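Local coordinates for protein ebony (PDB 6DYM) that belongs to a nonribosomal peptide synthetase that couples beta-alanine to biogenic amines, as its C-terminal, atypical condensation domain, which probably forms the amide bond, at residues R58-V63 and K154-I159; V7-E12 and T75-D80; E146-A151 and Y175-L180. One frame throughout, in Å; residues are numbered along the deposited sequence.

Contact 1: residues R58-V63 and K154-I159; sequences RDLSFV and KQFAGI
The Phe156 ring meets Leu60 obliquely, with CD2 of Leu60 lying 3.8 Å from CE1 of Phe156 and the other methyl, CD1, reaching the neighbouring CZ. At the ring's edge, in its plane, sits CB of Lys154. The chain just after two helices that cover opposite faces of a mixed sheet comes together here, the sheet's order and flanking helices being consistent with a GNAT-like acyltransferase fold: helix 41-58 gives out at Asp59, which has positive phi, and helix 133-153 closes in a Schellman motif with Gln155 as its positive-phi residue. Leu60 and Phe156 come from opposite directions, so their ends meet in the buried part of the contact.

Lys154, partly exposed, runs alongside this pair. Its chain bends at the second torsion (chi2 -88°) and then runs extended, which carries CD past CD2 of Leu60 at 4.0 Å and delivers the ammonium group to Asp59. There it forms a salt bridge, crossing the aspartate side chain at about a right angle. With an alanine here, the Asp59 carboxylate would probably be left without this positive partner and one flank of Leu60 would lose its cover. The same nitrogen also makes a weak bond to the backbone, NZ of Lys154 lying 3.4 Å from O of Asp59. In the salt bridge itself, NZ of Lys154 stands 3.0 Å from OD2 of Asp59, 40° out of the carboxylate plane.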
# COMPACT_ATOMS: atom_id res chain seq x y z
N ARG A 58 10.20 9.36 -9.21
CA ARG A 58 8.85 9.57 -9.74
C ARG A 58 8.11 10.69 -9.02
O ARG A 58 7.16 11.25 -9.59
CB ARG A 58 8.05 8.27 -9.67
CG ARG A 58 8.62 7.16 -10.51
CD ARG A 58 8.57 7.51 -11.99
NE ARG A 58 9.01 6.38 -12.80
CZ ARG A 58 9.53 6.48 -14.02
NH1 ARG A 58 9.68 7.68 -14.58
NH2 ARG A 58 9.89 5.39 -14.68
N ASP A 59 8.50 11.02 -7.79
CA ASP A 59 7.97 12.17 -7.05
C ASP A 59 6.46 12.08 -6.82
O ASP A 59 5.73 13.06 -6.95
CB ASP A 59 8.33 13.48 -7.76
CG ASP A 59 8.21 14.70 -6.85
OD1 ASP A 59 8.59 14.60 -5.67
OD2 ASP A 59 7.72 15.75 -7.32
N LEU A 60 5.98 10.88 -6.47
CA LEU A 60 4.58 10.68 -6.13
C LEU A 60 4.37 10.22 -4.70
O LEU A 60 3.22 10.12 -4.25
CB LEU A 60 3.94 9.67 -7.09
CG LEU A 60 3.96 10.00 -8.58
CD1 LEU A 60 3.46 8.81 -9.39
CD2 LEU A 60 3.14 11.24 -8.88
N SER A 61 5.45 9.95 -3.96
CA SER A 61 5.38 9.44 -2.61
C SER A 61 5.80 10.52 -1.62
O SER A 61 6.39 11.54 -2.00
CB SER A 61 6.26 8.20 -2.45
OG SER A 61 6.00 7.26 -3.48
N PHE A 62 5.49 10.30 -0.35
CA PHE A 62 5.82 11.29 0.67
C PHE A 62 5.96 10.62 2.02
O PHE A 62 5.56 9.47 2.22
CB PHE A 62 4.77 12.42 0.73
CG PHE A 62 3.36 11.95 1.04
CD1 PHE A 62 2.95 11.75 2.35
CD2 PHE A 62 2.44 11.75 0.02
CE1 PHE A 62 1.66 11.33 2.64
CE2 PHE A 62 1.15 11.34 0.30
CZ PHE A 62 0.76 11.13 1.61
N VAL A 63 6.57 11.35 2.95
CA VAL A 63 6.63 10.96 4.36
C VAL A 63 5.83 11.98 5.17
O VAL A 63 5.60 13.11 4.74
CB VAL A 63 8.08 10.87 4.88
CG1 VAL A 63 8.82 9.70 4.23
CG2 VAL A 63 8.83 12.17 4.61
N LYS A 154 -1.11 16.50 -9.34
CA LYS A 154 -0.36 15.84 -10.40
C LYS A 154 -1.25 15.44 -11.58
O LYS A 154 -0.75 14.80 -12.52
CB LYS A 154 0.36 14.60 -9.86
CG LYS A 154 1.37 14.91 -8.76
CD LYS A 154 2.73 15.24 -9.35
CE LYS A 154 3.76 15.54 -8.27
NZ LYS A 154 5.10 15.78 -8.86
N GLN A 155 -2.54 15.79 -11.55
CA GLN A 155 -3.45 15.64 -12.69
C GLN A 155 -3.75 14.17 -13.00
O GLN A 155 -3.91 13.80 -14.16
CB GLN A 155 -2.91 16.35 -13.94
CG GLN A 155 -2.62 17.83 -13.76
CD GLN A 155 -2.30 18.53 -15.07
OE1 GLN A 155 -2.61 18.02 -16.15
NE2 GLN A 155 -1.68 19.70 -14.98
N PHE A 156 -3.84 13.34 -11.97
CA PHE A 156 -4.30 11.98 -12.18
C PHE A 156 -5.82 11.95 -12.22
O PHE A 156 -6.50 12.86 -11.74
CB PHE A 156 -3.77 11.05 -11.08
CG PHE A 156 -2.34 10.63 -11.28
CD1 PHE A 156 -1.30 11.48 -10.95
CD2 PHE A 156 -2.04 9.38 -11.81
CE1 PHE A 156 0.02 11.09 -11.13
CE2 PHE A 156 -0.72 8.99 -12.00
CZ PHE A 156 0.31 9.85 -11.66
N ALA A 157 -6.36 10.88 -12.82
CA ALA A 157 -7.81 10.74 -12.90
C ALA A 157 -8.39 10.13 -11.63
O ALA A 157 -9.52 10.45 -11.26
CB ALA A 157 -8.19 9.88 -14.11
N GLY A 158 -7.65 9.25 -10.96
CA GLY A 158 -8.16 8.68 -9.73
C GLY A 158 -7.08 7.92 -8.99
O GLY A 158 -5.95 7.78 -9.45
N ILE A 159 -7.48 7.41 -7.82
CA ILE A 159 -6.60 6.66 -6.93
C ILE A 159 -7.08 5.22 -6.86
O ILE A 159 -8.28 4.96 -6.69
CB ILE A 159 -6.56 7.30 -5.53
CG1 ILE A 159 -6.02 8.73 -5.61
CG2 ILE A 159 -5.71 6.46 -4.58
CD1 ILE A 159 -6.19 9.52 -4.35

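Contact 2: residues V7-E12 and T75-D80; sequences VPLRLE and TALNFD
Leu9 carries this contact with its two methyls, each meeting a different residue of strand 71-80. CD2 of Leu9 comes to 4.3 Å from CD2 of Leu77, a purely apolar meeting of methyl groups, while CD1 of Leu9 lies 4.3 Å from OG1 of Thr75. The leucine CB points toward the strand, and with CG roughly opposite the backbone nitrogen (chi1 -150°) the fork opens over both partners. Leu77 lies further along the strand on the same face as Thr75, and its branched end bends closer to Leu9 than its CB direction alone would suggest. Both approaches are light van der Waals contacts, with strand 62-66 lying between the two backbones.

The next shell explains the spacing. On one side of strand 62-66, Val7 of strand 4-8 shares a backbone hydrogen bond with Val63, and Leu9 with Ser61 continues the pairing just beyond the strand ends; on the other side Phe62 pairs with Ala76. The hydroxyl of Thr75 is turned to this middle strand, where OG1 bonds to the carbonyl oxygen of Phe62, so its polar need is met although Leu9 lies beside it. The loop leading into that strand holds Asn78, whose N bonds to OG of Ser61 and whose ND2 bonds to O of Leu60.

Beyond Leu9 the chain leaves the sheet and turns into a short 3-10 segment. Here NH1 of Arg10 forms a salt bridge with OE2 of Glu12 at 3.2 Å, approaching from 44° out of the carboxylate plane, and the carbonyl of Leu11 accepts a bond from the indole of Trp52. Helix 41-58 packs on this face of the sheet, with Trp52 against Leu9 and Leu48 against Leu77, while strand 119-127 supplies Phe123 and Met124 on the far flank of Leu77.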
# COMPACT_ATOMS: atom_id res chain seq x y z
N VAL A 7 5.90 15.65 3.43
CA VAL A 7 7.13 16.07 2.77
C VAL A 7 7.44 15.09 1.64
O VAL A 7 7.42 13.87 1.86
CB VAL A 7 8.28 16.15 3.78
CG1 VAL A 7 9.62 16.26 3.07
CG2 VAL A 7 8.07 17.32 4.74
N PRO A 8 7.74 15.57 0.43
CA PRO A 8 8.08 14.64 -0.66
C PRO A 8 9.25 13.75 -0.27
O PRO A 8 10.15 14.14 0.47
CB PRO A 8 8.45 15.57 -1.82
CG PRO A 8 7.72 16.83 -1.54
CD PRO A 8 7.68 16.97 -0.04
N LEU A 9 9.21 12.52 -0.78
CA LEU A 9 10.23 11.52 -0.49
C LEU A 9 11.59 11.99 -0.99
O LEU A 9 11.72 12.46 -2.12
CB LEU A 9 9.84 10.20 -1.15
CG LEU A 9 10.30 8.90 -0.50
CD1 LEU A 9 9.69 8.75 0.88
CD2 LEU A 9 9.93 7.73 -1.38
N ARG A 10 12.60 11.85 -0.13
CA ARG A 10 13.98 12.16 -0.47
C ARG A 10 14.83 10.89 -0.40
O ARG A 10 14.45 9.90 0.23
CB ARG A 10 14.58 13.21 0.47
CG ARG A 10 13.97 14.59 0.35
CD ARG A 10 14.68 15.56 1.29
NE ARG A 10 13.73 16.41 2.01
CZ ARG A 10 13.59 16.43 3.33
NH1 ARG A 10 14.35 15.65 4.09
NH2 ARG A 10 12.70 17.23 3.89
N LEU A 11 16.00 10.95 -1.04
CA LEU A 11 16.87 9.77 -1.08
C LEU A 11 17.29 9.34 0.32
O LEU A 11 17.39 8.14 0.61
CB LEU A 11 18.10 10.06 -1.95
CG LEU A 11 17.92 9.92 -3.46
CD1 LEU A 11 19.27 10.02 -4.16
CD2 LEU A 11 17.24 8.61 -3.83
N GLU A 12 17.54 10.30 1.21
CA GLU A 12 18.03 10.01 2.55
C GLU A 12 16.96 9.49 3.49
O GLU A 12 17.28 9.19 4.65
CB GLU A 12 18.70 11.26 3.13
CG GLU A 12 17.72 12.30 3.66
CD GLU A 12 17.60 13.49 2.72
OE1 GLU A 12 17.91 13.33 1.52
OE2 GLU A 12 17.19 14.57 3.19
N THR A 75 4.29 7.01 6.14
CA THR A 75 4.73 7.17 4.77
C THR A 75 3.69 6.59 3.82
O THR A 75 3.02 5.60 4.13
CB THR A 75 6.11 6.54 4.53
OG1 THR A 75 6.60 6.94 3.24
CG2 THR A 75 6.04 5.01 4.58
N ALA A 76 3.57 7.22 2.65
CA ALA A 76 2.67 6.78 1.59
C ALA A 76 3.49 6.65 0.31
O ALA A 76 4.00 7.65 -0.21
CB ALA A 76 1.52 7.77 1.40
N LEU A 77 3.62 5.42 -0.18
CA LEU A 77 4.39 5.13 -1.39
C LEU A 77 3.43 4.90 -2.55
O LEU A 77 2.54 4.05 -2.46
CB LEU A 77 5.28 3.90 -1.17
CG LEU A 77 6.11 3.92 0.12
CD1 LEU A 77 7.06 2.74 0.17
CD2 LEU A 77 6.87 5.24 0.24
N ASN A 78 3.60 5.68 -3.62
CA ASN A 78 2.69 5.67 -4.75
C ASN A 78 3.46 5.58 -6.05
O ASN A 78 4.59 6.07 -6.16
CB ASN A 78 1.84 6.94 -4.77
CG ASN A 78 1.14 7.18 -3.46
OD1 ASN A 78 0.40 6.33 -2.99
ND2 ASN A 78 1.39 8.34 -2.85
N PHE A 79 2.83 4.94 -7.04
CA PHE A 79 3.31 4.88 -8.41
C PHE A 79 2.16 5.15 -9.36
O PHE A 79 0.99 4.95 -9.03
CB PHE A 79 3.90 3.51 -8.75
CG PHE A 79 5.32 3.31 -8.33
CD1 PHE A 79 6.33 4.10 -8.85
CD2 PHE A 79 5.65 2.31 -7.43
CE1 PHE A 79 7.64 3.90 -8.47
CE2 PHE A 79 6.96 2.11 -7.05
CZ PHE A 79 7.95 2.90 -7.57
N ASP A 80 2.50 5.62 -10.55
CA ASP A 80 1.59 5.50 -11.68
C ASP A 80 1.35 4.02 -11.94
O ASP A 80 2.29 3.27 -12.20
CB ASP A 80 2.20 6.18 -12.90
CG ASP A 80 1.25 6.22 -14.10
OD1 ASP A 80 0.37 5.34 -14.22
OD2 ASP A 80 1.39 7.14 -14.93

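Contact 3: residues E146-A151 and Y175-L180; sequences EVLRVA and YHYKTL
Leu148 reaches out from helix 133-153 and sets its forked end against two tyrosines. The apolar contact is with the first: CD1 of Leu148 lies 4.2 Å from CD1 of Tyr175, the methyl coming obliquely to the ring. The other branch points to the second tyrosine, where CD2 of Leu148 is 4.5 Å from OH of Tyr177, a marginal approach at the outskirts of the contact. The two tyrosines also touch, CB of Tyr175 lying at the edge of the Tyr177 ring, in its plane. Ile159, in strand 158-163 of the sheet, touches both Leu148 and Tyr177.

The backbone turn that presents both rings is a Schellman motif. Helix 166-174 gives way at Tyr175, the first residue outside helical geometry, and His176, with positive phi, is the C-prime residue; N of Tyr177 bonds back to O of Ala172 and N of His176 to O of Asp173. The chain then enters strand 178-184, the outermost strand at this end of the mixed sheet.

Polar bonds secure the ends of the side chains. Both phenol groups turn to helix 133-153, OH of Tyr175 bonding to ND1 of His141 and OH of Tyr177 to OE1 of Glu144, so each ring has a fixed tip as well as an apolar neighbour. On the helix itself Arg149 bridges two glutamates. Its NE donates to OE1 of Glu146 at 3.1 Å, reaching the syn side of the carboxylate with the acceptor close to the guanidinium plane, while NH1 makes a salt bridge with OE1 of Glu153.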
# COMPACT_ATOMS: atom_id res chain seq x y z
N GLU A 146 -3.79 13.55 2.04
CA GLU A 146 -2.69 14.05 1.22
C GLU A 146 -2.52 13.26 -0.07
O GLU A 146 -2.09 13.82 -1.09
CB GLU A 146 -1.39 14.06 2.01
CG GLU A 146 -1.31 15.17 3.04
CD GLU A 146 -1.53 16.54 2.42
OE1 GLU A 146 -0.74 16.93 1.54
OE2 GLU A 146 -2.51 17.23 2.81
N VAL A 147 -2.83 11.96 -0.06
CA VAL A 147 -2.78 11.20 -1.31
C VAL A 147 -3.78 11.78 -2.31
O VAL A 147 -3.47 11.95 -3.50
CB VAL A 147 -3.04 9.71 -1.05
CG1 VAL A 147 -3.24 8.96 -2.36
CG2 VAL A 147 -1.87 9.10 -0.28
N LEU A 148 -4.98 12.13 -1.84
CA LEU A 148 -5.95 12.80 -2.70
C LEU A 148 -5.38 14.09 -3.28
O LEU A 148 -5.53 14.36 -4.47
CB LEU A 148 -7.23 13.09 -1.90
CG LEU A 148 -8.09 11.87 -1.52
CD1 LEU A 148 -9.09 12.17 -0.40
CD2 LEU A 148 -8.80 11.29 -2.74
N ARG A 149 -4.69 14.88 -2.45
CA ARG A 149 -4.13 16.15 -2.91
C ARG A 149 -3.07 15.93 -3.98
O ARG A 149 -3.01 16.67 -4.97
CB ARG A 149 -3.54 16.92 -1.73
CG ARG A 149 -3.41 18.41 -1.95
CD ARG A 149 -2.42 19.03 -0.98
NE ARG A 149 -1.09 18.47 -1.13
CZ ARG A 149 -0.23 18.85 -2.07
NH1 ARG A 149 -0.56 19.80 -2.93
NH2 ARG A 149 0.97 18.28 -2.15
N VAL A 150 -2.20 14.93 -3.79
CA VAL A 150 -1.18 14.64 -4.79
C VAL A 150 -1.83 14.24 -6.10
O VAL A 150 -1.42 14.69 -7.18
CB VAL A 150 -0.22 13.56 -4.26
CG1 VAL A 150 0.71 13.05 -5.37
CG2 VAL A 150 0.58 14.09 -3.08
N ALA A 151 -2.89 13.43 -6.03
CA ALA A 151 -3.58 12.97 -7.23
C ALA A 151 -4.09 14.14 -8.07
O ALA A 151 -3.85 14.20 -9.29
CB ALA A 151 -4.72 12.04 -6.85
N TYR A 175 -14.09 7.34 2.99
CA TYR A 175 -13.56 8.34 2.08
C TYR A 175 -14.17 8.24 0.69
O TYR A 175 -13.67 8.87 -0.25
CB TYR A 175 -12.03 8.24 2.00
CG TYR A 175 -11.33 9.02 3.09
CD1 TYR A 175 -11.02 10.36 2.92
CD2 TYR A 175 -11.04 8.42 4.31
CE1 TYR A 175 -10.40 11.08 3.92
CE2 TYR A 175 -10.41 9.14 5.32
CZ TYR A 175 -10.10 10.47 5.12
OH TYR A 175 -9.48 11.19 6.13
N HIS A 176 -15.24 7.45 0.55
CA HIS A 176 -16.04 7.34 -0.68
C HIS A 176 -15.26 6.71 -1.84
O HIS A 176 -15.48 7.05 -3.00
CB HIS A 176 -16.60 8.71 -1.09
CG HIS A 176 -17.35 9.38 0.02
ND1 HIS A 176 -16.91 10.54 0.61
CD2 HIS A 176 -18.48 9.02 0.66
CE1 HIS A 176 -17.76 10.89 1.57
NE2 HIS A 176 -18.72 9.98 1.62
N TYR A 177 -14.37 5.78 -1.53
CA TYR A 177 -13.81 4.93 -2.58
C TYR A 177 -14.88 3.97 -3.07
O TYR A 177 -15.67 3.44 -2.29
CB TYR A 177 -12.62 4.14 -2.06
CG TYR A 177 -11.32 4.91 -2.03
CD1 TYR A 177 -11.07 5.85 -1.04
CD2 TYR A 177 -10.35 4.69 -3.00
CE1 TYR A 177 -9.87 6.56 -1.02
CE2 TYR A 177 -9.15 5.39 -2.99
CZ TYR A 177 -8.92 6.33 -1.99
OH TYR A 177 -7.73 7.02 -1.98
N LYS A 178 -14.91 3.76 -4.38
CA LYS A 178 -15.81 2.78 -4.97
C LYS A 178 -15.20 1.38 -4.85
O LYS A 178 -14.01 1.19 -5.11
CB LYS A 178 -16.07 3.13 -6.44
CG LYS A 178 -17.36 2.56 -7.00
CD LYS A 178 -17.26 2.38 -8.50
CE LYS A 178 -18.57 2.71 -9.20
NZ LYS A 178 -18.76 4.18 -9.36
N THR A 179 -16.02 0.42 -4.43
CA THR A 179 -15.58 -0.97 -4.37
C THR A 179 -15.73 -1.61 -5.75
O THR A 179 -16.83 -1.67 -6.29
CB THR A 179 -16.41 -1.75 -3.34
OG1 THR A 179 -16.08 -1.32 -2.02
CG2 THR A 179 -16.13 -3.24 -3.46
N LEU A 180 -14.62 -2.09 -6.31
CA LEU A 180 -14.66 -2.75 -7.61
C LEU A 180 -14.52 -4.26 -7.53
O LEU A 180 -14.86 -4.95 -8.50
CB LEU A 180 -13.56 -2.20 -8.53
CG LEU A 180 -13.77 -0.73 -8.93
CD1 LEU A 180 -12.75 -0.29 -9.95
CD2 LEU A 180 -15.18 -0.53 -9.45

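Overall arrangement
The six segments follow the chain in the order 7-12, 58-63, 75-80, 146-151, 154-159 and 175-180, and contact 1 interleaves with both others, whereas contact 2 closes before contact 3 opens. Contact 1 lies between them, with centres about 9 Å from contact 2 and about 11 Å from contact 3; contacts 2 and 3 lie about 17 Å apart. All three reach the same seven-stranded mixed sheet. Contact 2 lies on the face carrying helix 41-58, and contact 3 on that carrying helix 133-153, where Val147 also packs on Ala76. Together they run from near outer strand 4-8 to the approach to outer strand 178-184, joining both helical layers to the sheet.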